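Local coordinates for probable transcriptional regulator PhnF (Escherichia coli, PDB 2FA1), which is probably a GntR/HutC-family transcriptional regulator, encoded in an operon for alkylphosphonate uptake and C-P lyase, seen here as its C-terminal effector-binding UTRA domain, at residues Q79-S83 with G84-D88; Q111-E114 with C115-E119. All coordinates share one frame; numbering follows the deposited sequence. Where two conformers were deposited one is given.

Overall arrangement
Both contacts are local, each made within one unbroken run of chain inside the UTRA domain; contact 1 opens a helix, and contact 2 spans a short one from end to end. Contact 1 comes first: residues 79-88 form the loop after helix 75-78 and the opening turn of helix 86-94. Strand 98-109 then leads to contact 2, residues 111-119, which hold the short helix 113-118 before strand 125-135. Their centres lie 23 Å apart and their nearest atoms about 15 Å, with no touch between them. What they share is the six-stranded antiparallel sheet: both set side chains on strand 60-69, so two separate helical connections of the effector-binding domain are packed against one sheet.

Contact 1: residues Q79-S83 with G84-D88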
loop_
_atom_site.group_PDB
_atom_site.type_symbol
_atom_site.label_atom_id
_atom_site.label_comp_id
_atom_site.label_asym_id
_atom_site.label_seq_id
_atom_site.Cartn_x
_atom_site.Cartn_y
_atom_site.Cartn_z
ATOM N N GLN A 79 -26.875 11.956 -1.823
ATOM C CA GLN A 79 -27.826 11.233 -2.675
ATOM C C GLN A 79 -27.827 11.740 -4.114
ATOM O O GLN A 79 -28.190 10.985 -4.981
ATOM C CB GLN A 79 -29.228 11.322 -2.102
ATOM C CG GLN A 79 -29.903 12.672 -2.345
ATOM C CD GLN A 79 -31.224 12.801 -1.529
ATOM O OE1 GLN A 79 -31.234 13.029 -0.292
ATOM N NE2 GLN A 79 -32.341 12.753 -2.260
ATOM N N ARG A 80 -27.332 12.974 -4.342
ATOM C CA ARG A 80 -27.263 13.590 -5.666
ATOM C C ARG A 80 -25.994 13.301 -6.405
ATOM O O ARG A 80 -25.871 13.701 -7.613
ATOM C CB ARG A 80 -27.508 15.102 -5.515
ATOM C CG ARG A 80 -28.961 15.398 -5.006
ATOM C CD ARG A 80 -29.288 16.953 -4.789
ATOM N NE ARG A 80 -30.788 17.158 -4.772
ATOM C CZ ARG A 80 -31.612 16.911 -3.729
ATOM N NH1 ARG A 80 -31.174 16.488 -2.542
ATOM N NH2 ARG A 80 -32.941 17.089 -3.883
ATOM N N PHE A 81 -25.054 12.564 -5.790
ATOM C CA PHE A 81 -23.803 12.219 -6.544
ATOM C C PHE A 81 -24.128 11.239 -7.665
ATOM O O PHE A 81 -24.881 10.331 -7.455
ATOM C CB PHE A 81 -22.755 11.655 -5.579
ATOM C CG PHE A 81 -21.537 11.095 -6.277
ATOM C CD1 PHE A 81 -20.605 11.984 -6.818
ATOM C CD2 PHE A 81 -21.396 9.732 -6.422
ATOM C CE1 PHE A 81 -19.445 11.477 -7.490
ATOM C CE2 PHE A 81 -20.243 9.224 -7.089
ATOM C CZ PHE A 81 -19.308 10.122 -7.597
ATOM N N ASP A 82 -23.528 11.442 -8.848
ATOM C CA ASP A 82 -23.824 10.608 -10.006
ATOM C C ASP A 82 -22.563 9.903 -10.504
ATOM O O ASP A 82 -22.538 8.658 -10.619
ATOM C CB ASP A 82 -24.387 11.564 -11.064
ATOM C CG ASP A 82 -24.907 10.871 -12.292
ATOM O OD1 ASP A 82 -25.000 9.604 -12.332
ATOM O OD2 ASP A 82 -25.269 11.643 -13.227
ATOM N N SER A 83 -21.507 10.685 -10.775
ATOM C CA SER A 83 -20.251 10.145 -11.268
ATOM C C SER A 83 -19.174 11.146 -11.068
ATOM O O SER A 83 -19.442 12.374 -10.880
ATOM C CB SER A 83 -20.394 9.777 -12.759
ATOM O OG SER A 83 -20.468 11.014 -13.524
ATOM N N GLY A 84 -17.928 10.681 -11.137
ATOM C CA GLY A 84 -16.812 11.561 -11.013
ATOM C C GLY A 84 -16.119 11.331 -9.684
ATOM O O GLY A 84 -16.323 10.255 -9.048
ATOM N N SER A 85 -15.260 12.270 -9.309
ATOM C CA SER A 85 -14.578 12.179 -8.097
ATOM C C SER A 85 -15.613 12.489 -6.994
ATOM O O SER A 85 -16.071 13.646 -6.915
ATOM C CB SER A 85 -13.465 13.205 -7.990
ATOM O OG SER A 85 -12.883 13.162 -6.698
ATOM N N LEU A 86 -15.882 11.525 -6.108
ATOM C CA LEU A 86 -16.835 11.796 -4.971
ATOM C C LEU A 86 -16.266 12.863 -4.013
ATOM O O LEU A 86 -17.034 13.734 -3.509
ATOM C CB LEU A 86 -17.104 10.485 -4.185
ATOM C CG LEU A 86 -17.999 10.653 -2.956
ATOM C CD1 LEU A 86 -19.342 11.250 -3.318
ATOM C CD2 LEU A 86 -18.240 9.233 -2.345
ATOM N N HIS A 87 -14.946 12.888 -3.730
ATOM C CA HIS A 87 -14.458 13.927 -2.812
ATOM C C HIS A 87 -14.510 15.330 -3.443
ATOM O O HIS A 87 -14.906 16.292 -2.766
ATOM C CB HIS A 87 -13.132 13.524 -2.206
ATOM C CG HIS A 87 -13.265 12.398 -1.205
ATOM N ND1 HIS A 87 -12.238 12.029 -0.357
ATOM C CD2 HIS A 87 -14.316 11.605 -0.883
ATOM C CE1 HIS A 87 -12.650 11.040 0.424
ATOM N NE2 HIS A 87 -13.905 10.765 0.127
ATOM N N ASP A 88 -14.255 15.415 -4.759
ATOM C CA ASP A 88 -14.379 16.697 -5.450
ATOM C C ASP A 88 -15.864 17.139 -5.437
ATOM O O ASP A 88 -16.146 18.309 -5.228
ATOM C CB ASP A 88 -13.833 16.635 -6.874
ATOM C CG ASP A 88 -12.314 16.439 -6.942
ATOM O OD1 ASP A 88 -11.603 16.643 -5.946
ATOM O OD2 ASP A 88 -11.851 16.064 -8.050
#
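F81 and L86 meet where the loop turns into helix 86-94, and their meeting is apolar. The methyl CD1 of L86 sits over one face of the F81 ring, 3.8 Å from the ring centroid and only 17° off the normal, a CH-pi contact. It lies a little nearer the CB end of the ring, with L86 CD1 3.7 Å from F81 CG. The other end of the ring reaches the helix backbone, F81 CE1 coming to 3.6 Å from L86 CA. F81 holds CG anti to its own N (chi1 172°), which swings the ring forward along the chain toward the residues that follow it. The backbone of the loop then wraps round the ring: S83 N lies above the face turned from L86, and G84 O comes to the rim, 3.3 Å from F81 CZ.

Polar contacts belong to the turn and the cap. G84 has positive phi, a conformation in which a CB would run into the carbonyl of S83. S85 is the N-cap: its OG accepts from D88 N at 3.3 Å with an angle of 163°, occupying an amide of the first helical turn. L86 N is hydrogen-bonded to S18 OG, and G84 O to S22 OG.

Deeper in the fold, F81 rests on L51 and T53 of strand 47-57, and F89 of helix 86-94 meets its ring edge-to-face. L86 also touches L51 and reaches H67 and F69 of strand 60-69, so the pair faces the six-stranded sheet from the loop-helix junction.

Contact 2: residues Q111-E114 with C115-E119; sequences QAKE and CQRLE
K113 and R117, one turn apart on helix 113-118, are joined by a backbone hydrogen bond, and their side chains touch. R117 N gives K113 O a nearly straight bond of 2.8 Å (172°), and L118 N bonds to E114 O at 3.0 Å. At the start of the helix A112 O takes two donors: Q116 N at 3.0 Å, lying in the carbonyl plane, and C115 N by a weak bond.

Among the side chains, the R117 guanidinium ends beside the aliphatic part of K113, with R117 NH1 3.5 Å from K113 CG. The lysine chain folds at chi2, chi3 and chi4, and its NZ lies 6.2 Å from R117 NH1, so the like charges are not in contact. C115 points SG back beside its own N (chi1 -65°), where it lies 3.7 Å from Q111 CA, covering the chain just before the helix.

E114 turns back to the same place: its OE1 accepts from Q111 N at 3.1 Å on the anti side of the carboxylate, while OE2 makes a salt bridge with R108. L118 packs on L64, L126 and L148 of the six-stranded sheet.

A112 is the N-cap; at the other end E119, with positive phi, is the C-prime residue of a Schellman motif, in which I120 N reaches C115 O and E119 N weakly reaches Q116 O.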
loop_
_atom_site.group_PDB
_atom_site.type_symbol
_atom_site.label_atom_id
_atom_site.label_comp_id
_atom_site.label_asym_id
_atom_site.label_seq_id
_atom_site.Cartn_x
_atom_site.Cartn_y
_atom_site.Cartn_z
ATOM N N GLN A 111 -13.192 -13.749 -3.086
ATOM C CA GLN A 111 -14.222 -14.763 -3.021
ATOM C C GLN A 111 -15.643 -14.176 -2.934
ATOM O O GLN A 111 -15.872 -12.985 -2.514
ATOM C CB GLN A 111 -13.919 -15.778 -1.901
ATOM C CG GLN A 111 -12.650 -16.643 -2.167
ATOM C CD GLN A 111 -12.474 -17.664 -1.046
ATOM O OE1 GLN A 111 -12.053 -17.307 0.036
ATOM N NE2 GLN A 111 -12.788 -18.925 -1.319
ATOM N N ALA A 112 -16.592 -15.009 -3.373
ATOM C CA ALA A 112 -18.029 -14.741 -3.160
ATOM C C ALA A 112 -18.423 -13.360 -3.688
ATOM O O ALA A 112 -18.285 -13.071 -4.897
ATOM C CB ALA A 112 -18.368 -14.859 -1.634
ATOM N N LYS A 113 -18.904 -12.493 -2.811
ATOM C CA LYS A 113 -19.486 -11.256 -3.342
ATOM C C LYS A 113 -18.422 -10.312 -3.898
ATOM O O LYS A 113 -18.758 -9.540 -4.792
ATOM C CB LYS A 113 -20.326 -10.506 -2.316
ATOM C CG LYS A 113 -19.572 -9.682 -1.232
ATOM C CD LYS A 113 -18.415 -10.371 -0.418
ATOM C CE LYS A 113 -18.905 -11.290 0.731
ATOM N NZ LYS A 113 -19.915 -12.302 0.284
ATOM N N GLU A 114 -17.164 -10.438 -3.459
ATOM C CA GLU A 114 -16.070 -9.693 -4.087
ATOM C C GLU A 114 -15.902 -10.101 -5.543
ATOM O O GLU A 114 -15.718 -9.221 -6.421
ATOM C CB GLU A 114 -14.758 -9.924 -3.315
ATOM C CG GLU A 114 -14.771 -9.413 -1.897
ATOM C CD GLU A 114 -13.675 -10.060 -1.062
ATOM O OE1 GLU A 114 -13.043 -11.104 -1.476
ATOM O OE2 GLU A 114 -13.484 -9.532 0.043
ATOM N N CYS A 115 -16.008 -11.400 -5.852
ATOM C CA CYS A 115 -15.847 -11.883 -7.239
ATOM C C CYS A 115 -17.055 -11.413 -8.040
ATOM O O CYS A 115 -16.933 -11.132 -9.232
ATOM C CB CYS A 115 -15.792 -13.391 -7.379
ATOM S SG CYS A 115 -14.390 -14.160 -6.635
ATOM N N GLN A 116 -18.218 -11.297 -7.370
ATOM C CA GLN A 116 -19.429 -10.883 -8.097
ATOM C C GLN A 116 -19.351 -9.417 -8.453
ATOM O O GLN A 116 -19.545 -9.053 -9.657
ATOM C CB GLN A 116 -20.742 -11.257 -7.342
ATOM C CG GLN A 116 -22.028 -10.722 -8.045
ATOM C CD GLN A 116 -23.350 -11.022 -7.280
ATOM O OE1 GLN A 116 -24.441 -10.596 -7.694
ATOM N NE2 GLN A 116 -23.250 -11.730 -6.174
ATOM N N ARG A 117 -19.038 -8.598 -7.463
ATOM C CA ARG A 117 -18.972 -7.145 -7.750
ATOM C C ARG A 117 -17.830 -6.764 -8.694
ATOM O O ARG A 117 -18.045 -5.875 -9.546
ATOM C CB ARG A 117 -18.970 -6.259 -6.514
ATOM C CG ARG A 117 -20.033 -6.651 -5.496
ATOM C CD ARG A 117 -20.233 -5.521 -4.477
ATOM N NE ARG A 117 -21.572 -5.673 -3.949
ATOM C CZ ARG A 117 -21.910 -6.177 -2.773
ATOM N NH1 ARG A 117 -20.986 -6.561 -1.882
ATOM N NH2 ARG A 117 -23.205 -6.235 -2.480
ATOM N N LEU A 118 -16.634 -7.374 -8.563
ATOM C CA LEU A 118 -15.519 -6.983 -9.414
ATOM C C LEU A 118 -15.460 -7.853 -10.635
ATOM O O LEU A 118 -14.559 -7.625 -11.468
ATOM C CB LEU A 118 -14.160 -7.038 -8.704
ATOM C CG LEU A 118 -13.832 -5.818 -7.836
ATOM C CD1 LEU A 118 -12.575 -6.055 -7.091
ATOM C CD2 LEU A 118 -13.535 -4.634 -8.755
ATOM N N GLU A 119 -16.417 -8.804 -10.786
ATOM C CA GLU A 119 -16.546 -9.597 -11.983
ATOM C C GLU A 119 -15.219 -10.309 -12.302
ATOM O O GLU A 119 -14.616 -10.166 -13.448
ATOM C CB GLU A 119 -17.041 -8.717 -13.178
ATOM C CG GLU A 119 -18.377 -8.027 -12.814
ATOM C CD GLU A 119 -18.801 -6.922 -13.820
ATOM O OE1 GLU A 119 -17.946 -6.647 -14.691
ATOM O OE2 GLU A 119 -19.940 -6.378 -13.672
#